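PDB 3WIW: glycosyl hydrolase family 88 from Pedobacter heparinus, which hydrolyses the glycosidic bond that holds an unsaturated glucuronyl residue at the end of oligosaccharides, with specificity for heparin-derived ones. Local coordinates for residues 96-108 and 124-137. Numbering follows the deposited sequence. Where two conformers were deposited one is given.
Sequences AEAKRFTLALDTI and SYGNAYRVTGDKIY
Two successive helices of the (alpha/alpha)6 barrel, 92-103 and 117-132, meet here, their short segments running 140° apart with axes 9.6 Å from each other at closest approach. Thr102 is the residue of helix 92-103 that points at helix 117-132. Its chi1 of -63° sets OG1 beside the backbone N and swings CG2 out over one face of the Tyr125 ring, a CH-pi contact 3.8 Å from the centroid and 17° off the normal. The same methyl also touches Ala128 CB and Tyr137 CE1. Thr102 OG1 turns back along its own helix and donates to Ala98 O at 2.7 Å, and also bonds Trp83 NE1 of helix 77-89.

Tyr137, just past the end of helix 117-132, holds its ring between Ala128 CB over one face and Ile136 CG1 over the other. Leu103 CD2 packs on Tyr137 CE1 at 3.7 Å and, crosswise, on the Tyr125 ring, while Leu103 CD1 meets Ile136 CD1. The extended chain of Lys99 crosses the hydroxyl end of Tyr137 at about a right angle, Lys99 CG 3.2 Å from Tyr137 OH.

At the far end of the ring, Tyr125 OH reaches the turn after helix 92-103 and bonds a water at 2.7 Å, which in turn donates to Asp106 OD2. A leucine in place of Tyr125 would probably deprive the Thr102 methyl of its aromatic face and leave this water without its partner on helix 117-132.

No direct hydrogen bond joins the two segments, so apolar packing against two tyrosine rings and Ile136 holds them together, and the polar link is the single water bridge.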
ATOM      1  N   ALA A  96      -7.543  -9.879 -19.107  1.00 16.30           N
ATOM      2  CA  ALA A  96      -8.300  -9.035 -20.027  1.00 17.15           C
ATOM      3  C   ALA A  96      -8.987  -7.901 -19.263  1.00 16.39           C
ATOM      4  O   ALA A  96      -8.985  -6.750 -19.705  1.00 16.75           O
ATOM      5  CB  ALA A  96      -9.309  -9.856 -20.829  1.00 17.53           C
ATOM      6  N   GLU A  97      -9.590  -8.228 -18.120  1.00 15.73           N
ATOM      7  CA  GLU A  97     -10.229  -7.208 -17.302  1.00 15.60           C
ATOM      8  C   GLU A  97      -9.195  -6.236 -16.752  1.00 13.60           C
ATOM      9  O   GLU A  97      -9.426  -5.027 -16.716  1.00 13.28           O
ATOM     10  CB  GLU A  97     -11.028  -7.850 -16.164  1.00 16.50           C
ATOM     11  CG  GLU A  97     -12.210  -8.710 -16.625  1.00 18.17           C
ATOM     12  CD  GLU A  97     -13.433  -7.900 -17.022  1.00 21.05           C
ATOM     13  OE1 GLU A  97     -13.304  -6.689 -17.314  1.00 21.68           O
ATOM     14  OE2 GLU A  97     -14.534  -8.488 -17.039  1.00 21.98           O
ATOM     15  N   ALA A  98      -8.047  -6.749 -16.319  1.00 13.35           N
ATOM     16  CA  ALA A  98      -7.009  -5.861 -15.801  1.00 12.73           C
ATOM     17  C   ALA A  98      -6.572  -4.854 -16.863  1.00 13.27           C
ATOM     18  O   ALA A  98      -6.405  -3.690 -16.551  1.00 13.33           O
ATOM     19  CB  ALA A  98      -5.818  -6.644 -15.272  1.00 13.90           C
ATOM     20  N   LYS A  99      -6.455  -5.287 -18.113  1.00 13.55           N
ATOM     21  CA  LYS A  99      -6.102  -4.383 -19.211  1.00 13.59           C
ATOM     22  C   LYS A  99      -7.167  -3.268 -19.351  1.00 14.05           C
ATOM     23  O   LYS A  99      -6.830  -2.082 -19.397  1.00 14.25           O
ATOM     24  CB  LYS A  99      -5.970  -5.176 -20.500  1.00 15.01           C
ATOM     25  CG  LYS A  99      -5.711  -4.323 -21.720  1.00 16.31           C
ATOM     26  CD  LYS A  99      -5.520  -5.169 -22.965  1.00 18.79           C
ATOM     27  CE  LYS A  99      -5.196  -4.273 -24.129  1.00 20.45           C
ATOM     28  NZ  LYS A  99      -5.058  -5.018 -25.405  1.00 21.63           N
ATOM     29  N   ARG A 100      -8.441  -3.657 -19.411  1.00 14.41           N
ATOM     30  CA  ARG A 100      -9.545  -2.698 -19.565  1.00 17.33           C
ATOM     31  C   ARG A 100      -9.549  -1.650 -18.444  1.00 15.39           C
ATOM     32  O   ARG A 100      -9.658  -0.439 -18.689  1.00 16.01           O
ATOM     33  CB  ARG A 100     -10.905  -3.423 -19.492  1.00 21.42           C
ATOM     34  CG  ARG A 100     -11.432  -4.048 -20.746  1.00 25.14           C
ATOM     35  CD  ARG A 100     -12.972  -3.993 -20.722  1.00 25.01           C
ATOM     36  NE  ARG A 100     -13.573  -4.571 -19.520  1.00 25.77           N
ATOM     37  CZ  ARG A 100     -14.710  -4.147 -18.973  1.00 25.73           C
ATOM     38  NH1 ARG A 100     -15.190  -4.742 -17.894  1.00 25.53           N
ATOM     39  NH2 ARG A 100     -15.370  -3.125 -19.498  1.00 26.21           N
ATOM     40  N   PHE A 101      -9.456  -2.120 -17.205  1.00 13.43           N
ATOM     41  CA  PHE A 101      -9.504  -1.210 -16.056  1.00 12.24           C
ATOM     42  C   PHE A 101      -8.216  -0.375 -15.916  1.00 11.82           C
ATOM     43  O   PHE A 101      -8.242   0.724 -15.369  1.00 12.86           O
ATOM     44  CB  PHE A 101      -9.857  -1.986 -14.775  1.00 12.28           C
ATOM     45  CG  PHE A 101     -11.327  -2.318 -14.663  1.00 11.93           C
ATOM     46  CD1 PHE A 101     -11.852  -3.459 -15.256  1.00 12.81           C
ATOM     47  CD2 PHE A 101     -12.189  -1.465 -13.986  1.00 12.18           C
ATOM     48  CE1 PHE A 101     -13.222  -3.745 -15.168  1.00 13.82           C
ATOM     49  CE2 PHE A 101     -13.555  -1.754 -13.877  1.00 12.78           C
ATOM     50  CZ  PHE A 101     -14.066  -2.890 -14.470  1.00 13.86           C
ATOM     51  N   THR A 102      -7.093  -0.898 -16.402  1.00 11.37           N
ATOM     52  CA  THR A 102      -5.847  -0.131 -16.415  1.00 12.30           C
ATOM     53  C   THR A 102      -5.886   1.015 -17.429  1.00 12.69           C
ATOM     54  O   THR A 102      -5.606   2.168 -17.098  1.00 13.38           O
ATOM     55  CB  THR A 102      -4.620  -1.045 -16.665  1.00 12.50           C
ATOM     56  OG1 THR A 102      -4.513  -1.970 -15.580  1.00 12.20           O
ATOM     57  CG2 THR A 102      -3.334  -0.248 -16.722  1.00 12.22           C
ATOM     58  N   LEU A 103      -6.275   0.701 -18.663  1.00 13.18           N
ATOM     59  CA  LEU A 103      -6.156   1.686 -19.748  1.00 13.12           C
ATOM     60  C   LEU A 103      -7.119   2.852 -19.572  1.00 13.39           C
ATOM     61  O   LEU A 103      -6.918   3.919 -20.153  1.00 14.71           O
ATOM     62  CB  LEU A 103      -6.332   1.052 -21.134  1.00 14.59           C
ATOM     63  CG  LEU A 103      -5.219   0.081 -21.525  1.00 15.97           C
ATOM     64  CD1 LEU A 103      -5.570  -0.668 -22.833  1.00 16.93           C
ATOM     65  CD2 LEU A 103      -3.863   0.808 -21.676  1.00 16.30           C
ATOM     66  N   ALA A 104      -8.167   2.651 -18.767  1.00 13.78           N
ATOM     67  CA  ALA A 104      -9.097   3.732 -18.451  1.00 14.89           C
ATOM     68  C   ALA A 104      -8.451   4.818 -17.582  1.00 13.60           C
ATOM     69  O   ALA A 104      -9.060   5.866 -17.372  1.00 14.63           O
ATOM     70  CB  ALA A 104     -10.342   3.195 -17.762  1.00 15.58           C
ATOM     71  N   LEU A 105      -7.234   4.574 -17.086  1.00 12.79           N
ATOM     72  CA  LEU A 105      -6.552   5.521 -16.206  1.00 12.39           C
ATOM     73  C   LEU A 105      -5.487   6.366 -16.924  1.00 12.71           C
ATOM     74  O   LEU A 105      -4.655   7.024 -16.290  1.00 13.14           O
ATOM     75  CB  LEU A 105      -5.942   4.785 -15.016  1.00 11.77           C
ATOM     76  CG  LEU A 105      -6.970   4.107 -14.094  1.00 12.85           C
ATOM     77  CD1 LEU A 105      -6.290   3.491 -12.879  1.00 13.43           C
ATOM     78  CD2 LEU A 105      -8.089   5.086 -13.688  1.00 14.13           C
ATOM     79  N   ASP A 106      -5.525   6.371 -18.255  1.00 14.00           N
ATOM     80  CA  ASP A 106      -4.540   7.050 -19.086  1.00 14.47           C
ATOM     81  C   ASP A 106      -4.302   8.498 -18.656  1.00 14.60           C
ATOM     82  O   ASP A 106      -3.161   8.965 -18.659  1.00 14.20           O
ATOM     83  CB  ASP A 106      -5.015   6.987 -20.539  1.00 15.09           C
ATOM     84  CG  ASP A 106      -4.083   7.707 -21.489  1.00 17.64           C
ATOM     85  OD1 ASP A 106      -4.244   8.934 -21.663  1.00 19.13           O
ATOM     86  OD2 ASP A 106      -3.177   7.055 -22.055  1.00 19.26           O
ATOM     87  N   THR A 107      -5.368   9.207 -18.278  0.54 13.61           N
ATOM     88  CA  THR A 107      -5.258  10.638 -17.958  0.54 13.84           C
ATOM     89  C   THR A 107      -4.346  10.929 -16.767  0.54 13.21           C
ATOM     90  O   THR A 107      -3.856  12.052 -16.615  0.54 13.98           O
ATOM     91  CB  THR A 107      -6.636  11.313 -17.708  0.54 14.73           C
ATOM     92  OG1 THR A 107      -7.356  10.590 -16.698  0.54 16.30           O
ATOM     93  CG2 THR A 107      -7.469  11.401 -18.997  0.54 14.90           C
ATOM     94  N   ILE A 108      -4.115   9.928 -15.920  1.00 12.16           N
ATOM     95  CA  ILE A 108      -3.305  10.159 -14.726  1.00 12.21           C
ATOM     96  C   ILE A 108      -1.856  10.522 -15.072  1.00 11.80           C
ATOM     97  O   ILE A 108      -1.158  11.138 -14.283  1.00 11.97           O
ATOM     98  CB  ILE A 108      -3.374   8.979 -13.753  1.00 12.66           C
ATOM     99  CG1 ILE A 108      -4.841   8.665 -13.451  1.00 14.25           C
ATOM    100  CG2 ILE A 108      -2.638   9.303 -12.451  1.00 13.44           C
ATOM    101  CD1 ILE A 108      -4.996   7.485 -12.525  1.00 14.96           C
ATOM    102  N   SER A 124      -1.225   0.208 -11.214  1.00  9.90           N
ATOM    103  CA  SER A 124      -2.069  -0.190 -12.332  1.00  9.89           C
ATOM    104  C   SER A 124      -1.206  -0.478 -13.555  1.00  9.95           C
ATOM    105  O   SER A 124      -0.895  -1.643 -13.844  1.00 11.20           O
ATOM    106  CB  SER A 124      -3.143   0.885 -12.588  1.00 10.44           C
ATOM    107  OG  SER A 124      -2.553   2.150 -12.814  1.00 11.34           O
ATOM    108  N   TYR A 125      -0.773   0.588 -14.230  1.00 10.36           N
ATOM    109  CA  TYR A 125       0.139   0.485 -15.369  1.00 10.69           C
ATOM    110  C   TYR A 125       1.444  -0.220 -15.010  1.00 10.88           C
ATOM    111  O   TYR A 125       1.982  -0.960 -15.835  1.00 11.23           O
ATOM    112  CB  TYR A 125       0.484   1.869 -15.937  1.00 11.79           C
ATOM    113  CG  TYR A 125      -0.568   2.441 -16.849  1.00 11.78           C
ATOM    114  CD1 TYR A 125      -1.732   3.010 -16.335  1.00 12.25           C
ATOM    115  CD2 TYR A 125      -0.417   2.398 -18.235  1.00 13.05           C
ATOM    116  CE1 TYR A 125      -2.701   3.519 -17.171  1.00 13.26           C
ATOM    117  CE2 TYR A 125      -1.383   2.915 -19.072  1.00 13.86           C
ATOM    118  CZ  TYR A 125      -2.517   3.485 -18.541  1.00 12.89           C
ATOM    119  OH  TYR A 125      -3.481   3.998 -19.390  1.00 13.77           O
ATOM    120  N   GLY A 126       1.977   0.011 -13.807  1.00 10.85           N
ATOM    121  CA  GLY A 126       3.252  -0.603 -13.449  1.00 12.25           C
ATOM    122  C   GLY A 126       3.158  -2.122 -13.426  1.00 11.38           C
ATOM    123  O   GLY A 126       3.990  -2.833 -14.021  1.00 12.32           O
ATOM    124  N   ASN A 127       2.135  -2.624 -12.736  1.00 10.05           N
ATOM    125  CA  ASN A 127       1.879  -4.054 -12.739  1.00 10.28           C
ATOM    126  C   ASN A 127       1.582  -4.581 -14.140  1.00 11.19           C
ATOM    127  O   ASN A 127       2.063  -5.651 -14.516  1.00 12.02           O
ATOM    128  CB  ASN A 127       0.748  -4.397 -11.765  1.00 10.94           C
ATOM    129  CG  ASN A 127       1.240  -4.527 -10.349  1.00 11.74           C
ATOM    130  OD1 ASN A 127       2.250  -5.195 -10.096  1.00 11.27           O
ATOM    131  ND2 ASN A 127       0.579  -3.852  -9.423  1.00 11.16           N
ATOM    132  N   ALA A 128       0.807  -3.825 -14.912  1.00 11.51           N
ATOM    133  CA  ALA A 128       0.453  -4.210 -16.265  1.00 12.18           C
ATOM    134  C   ALA A 128       1.722  -4.419 -17.097  1.00 12.20           C
ATOM    135  O   ALA A 128       1.857  -5.415 -17.808  1.00 13.45           O
ATOM    136  CB  ALA A 128      -0.379  -3.121 -16.898  1.00 12.89           C
ATOM    137  N   TYR A 129       2.655  -3.476 -17.027  1.00 12.19           N
ATOM    138  CA  TYR A 129       3.860  -3.560 -17.837  1.00 14.02           C
ATOM    139  C   TYR A 129       4.759  -4.702 -17.354  1.00 14.09           C
ATOM    140  O   TYR A 129       5.358  -5.410 -18.173  1.00 15.39           O
ATOM    141  CB  TYR A 129       4.617  -2.242 -17.834  1.00 13.72           C
ATOM    142  CG  TYR A 129       5.734  -2.235 -18.847  1.00 15.53           C
ATOM    143  CD1 TYR A 129       5.462  -2.340 -20.219  1.00 15.93           C
ATOM    144  CD2 TYR A 129       7.062  -2.148 -18.443  1.00 16.94           C
ATOM    145  CE1 TYR A 129       6.480  -2.342 -21.162  1.00 16.84           C
ATOM    146  CE2 TYR A 129       8.093  -2.153 -19.383  1.00 18.13           C
ATOM    147  CZ  TYR A 129       7.780  -2.251 -20.738  1.00 18.26           C
ATOM    148  OH  TYR A 129       8.759  -2.252 -21.706  1.00 21.61           O
ATOM    149  N   ARG A 130       4.825  -4.902 -16.036  1.00 12.95           N
ATOM    150  CA  ARG A 130       5.632  -5.986 -15.496  1.00 13.00           C
ATOM    151  C   ARG A 130       5.081  -7.338 -15.967  1.00 13.53           C
ATOM    152  O   ARG A 130       5.827  -8.224 -16.413  1.00 15.56           O
ATOM    153  CB  ARG A 130       5.658  -5.918 -13.969  1.00 13.32           C
ATOM    154  CG  ARG A 130       6.446  -7.061 -13.337  1.00 13.62           C
ATOM    155  CD  ARG A 130       6.403  -7.001 -11.802  1.00 13.72           C
ATOM    156  NE  ARG A 130       5.024  -6.941 -11.316  1.00 13.75           N
ATOM    157  CZ  ARG A 130       4.240  -8.006 -11.169  1.00 13.70           C
ATOM    158  NH1 ARG A 130       4.706  -9.227 -11.439  1.00 14.36           N
ATOM    159  NH2 ARG A 130       2.989  -7.847 -10.764  1.00 13.66           N
ATOM    160  N   VAL A 131       3.768  -7.497 -15.876  1.00 12.59           N
ATOM    161  CA  VAL A 131       3.149  -8.775 -16.208  1.00 15.20           C
ATOM    162  C   VAL A 131       3.207  -9.081 -17.718  1.00 15.21           C
ATOM    163  O   VAL A 131       3.514 -10.210 -18.118  1.00 17.14           O
ATOM    164  CB  VAL A 131       1.699  -8.850 -15.666  1.00 14.24           C
ATOM    165  CG1 VAL A 131       0.968 -10.080 -16.218  1.00 16.12           C
ATOM    166  CG2 VAL A 131       1.697  -8.857 -14.117  1.00 14.80           C
ATOM    167  N   THR A 132       2.944  -8.078 -18.558  1.00 15.29           N
ATOM    168  CA  THR A 132       2.726  -8.312 -19.982  1.00 15.96           C
ATOM    169  C   THR A 132       3.886  -7.887 -20.881  1.00 16.64           C
ATOM    170  O   THR A 132       4.003  -8.387 -22.000  1.00 18.82           O
ATOM    171  CB  THR A 132       1.472  -7.566 -20.475  1.00 15.87           C
ATOM    172  OG1 THR A 132       1.729  -6.155 -20.506  1.00 15.26           O
ATOM    173  CG2 THR A 132       0.244  -7.881 -19.611  1.00 16.54           C
ATOM    174  N   GLY A 133       4.706  -6.940 -20.426  1.00 15.96           N
ATOM    175  CA  GLY A 133       5.736  -6.342 -21.268  1.00 16.73           C
ATOM    176  C   GLY A 133       5.199  -5.546 -22.452  1.00 17.35           C
ATOM    177  O   GLY A 133       5.947  -5.178 -23.354  1.00 18.70           O
ATOM    178  N   ASP A 134       3.899  -5.276 -22.473  1.00 16.60           N
ATOM    179  CA  ASP A 134       3.269  -4.590 -23.606  1.00 16.60           C
ATOM    180  C   ASP A 134       3.577  -3.095 -23.581  1.00 16.39           C
ATOM    181  O   ASP A 134       3.309  -2.401 -22.579  1.00 16.33           O
ATOM    182  CB  ASP A 134       1.754  -4.827 -23.586  1.00 17.44           C
ATOM    183  CG  ASP A 134       1.085  -4.449 -24.905  1.00 20.06           C
ATOM    184  OD1 ASP A 134       1.538  -3.487 -25.554  1.00 21.53           O
ATOM    185  OD2 ASP A 134       0.096  -5.110 -25.282  1.00 22.03           O
ATOM    186  N   LYS A 135       4.111  -2.596 -24.693  0.62 16.76           N
ATOM    187  CA  LYS A 135       4.548  -1.215 -24.777  0.62 17.46           C
ATOM    188  C   LYS A 135       3.414  -0.193 -24.643  0.62 16.37           C
ATOM    189  O   LYS A 135       3.675   0.974 -24.351  0.62 15.68           O
ATOM    190  CB  LYS A 135       5.360  -1.000 -26.060  0.62 21.82           C
ATOM    191  CG  LYS A 135       6.687  -1.773 -26.071  0.62 25.87           C
ATOM    192  CD  LYS A 135       7.609  -1.360 -24.907  0.62 28.87           C
ATOM    193  CE  LYS A 135       8.999  -2.001 -25.039  0.62 31.39           C
ATOM    194  NZ  LYS A 135       8.964  -3.457 -24.694  0.62 32.67           N
ATOM    195  N   ILE A 136       2.161  -0.615 -24.806  0.62 16.29           N
ATOM    196  CA  ILE A 136       1.064   0.325 -24.595  0.62 16.40           C
ATOM    197  C   ILE A 136       1.107   0.936 -23.187  0.62 15.93           C
ATOM    198  O   ILE A 136       0.632   2.054 -22.975  0.62 17.25           O
ATOM    199  CB  ILE A 136      -0.327  -0.286 -24.875  0.62 18.08           C
ATOM    200  CG1 ILE A 136      -0.644  -1.419 -23.896  0.62 18.02           C
ATOM    201  CG2 ILE A 136      -0.426  -0.753 -26.326  0.62 18.86           C
ATOM    202  CD1 ILE A 136      -1.987  -2.076 -24.165  0.62 18.29           C
ATOM    203  N   TYR A 137       1.696   0.226 -22.226  1.00 14.28           N
ATOM    204  CA  TYR A 137       1.731   0.724 -20.854  1.00 13.78           C
ATOM    205  C   TYR A 137       2.903   1.658 -20.560  1.00 13.86           C
ATOM    206  O   TYR A 137       2.930   2.304 -19.511  1.00 14.79           O
ATOM    207  CB  TYR A 137       1.755  -0.450 -19.876  1.00 14.19           C
ATOM    208  CG  TYR A 137       0.547  -1.368 -20.010  1.00 14.52           C
ATOM    209  CD1 TYR A 137      -0.746  -0.906 -19.711  1.00 14.13           C
ATOM    210  CD2 TYR A 137       0.689  -2.704 -20.433  1.00 13.95           C
ATOM    211  CE1 TYR A 137      -1.864  -1.738 -19.863  1.00 13.51           C
ATOM    212  CE2 TYR A 137      -0.424  -3.545 -20.578  1.00 14.35           C
ATOM    213  CZ  TYR A 137      -1.696  -3.058 -20.277  1.00 14.19           C
ATOM    214  OH  TYR A 137      -2.802  -3.863 -20.387  1.00 15.36           O
TER
HETATM  215  O   HOH W   1      -3.082   4.408 -22.045  1.00 17.19           O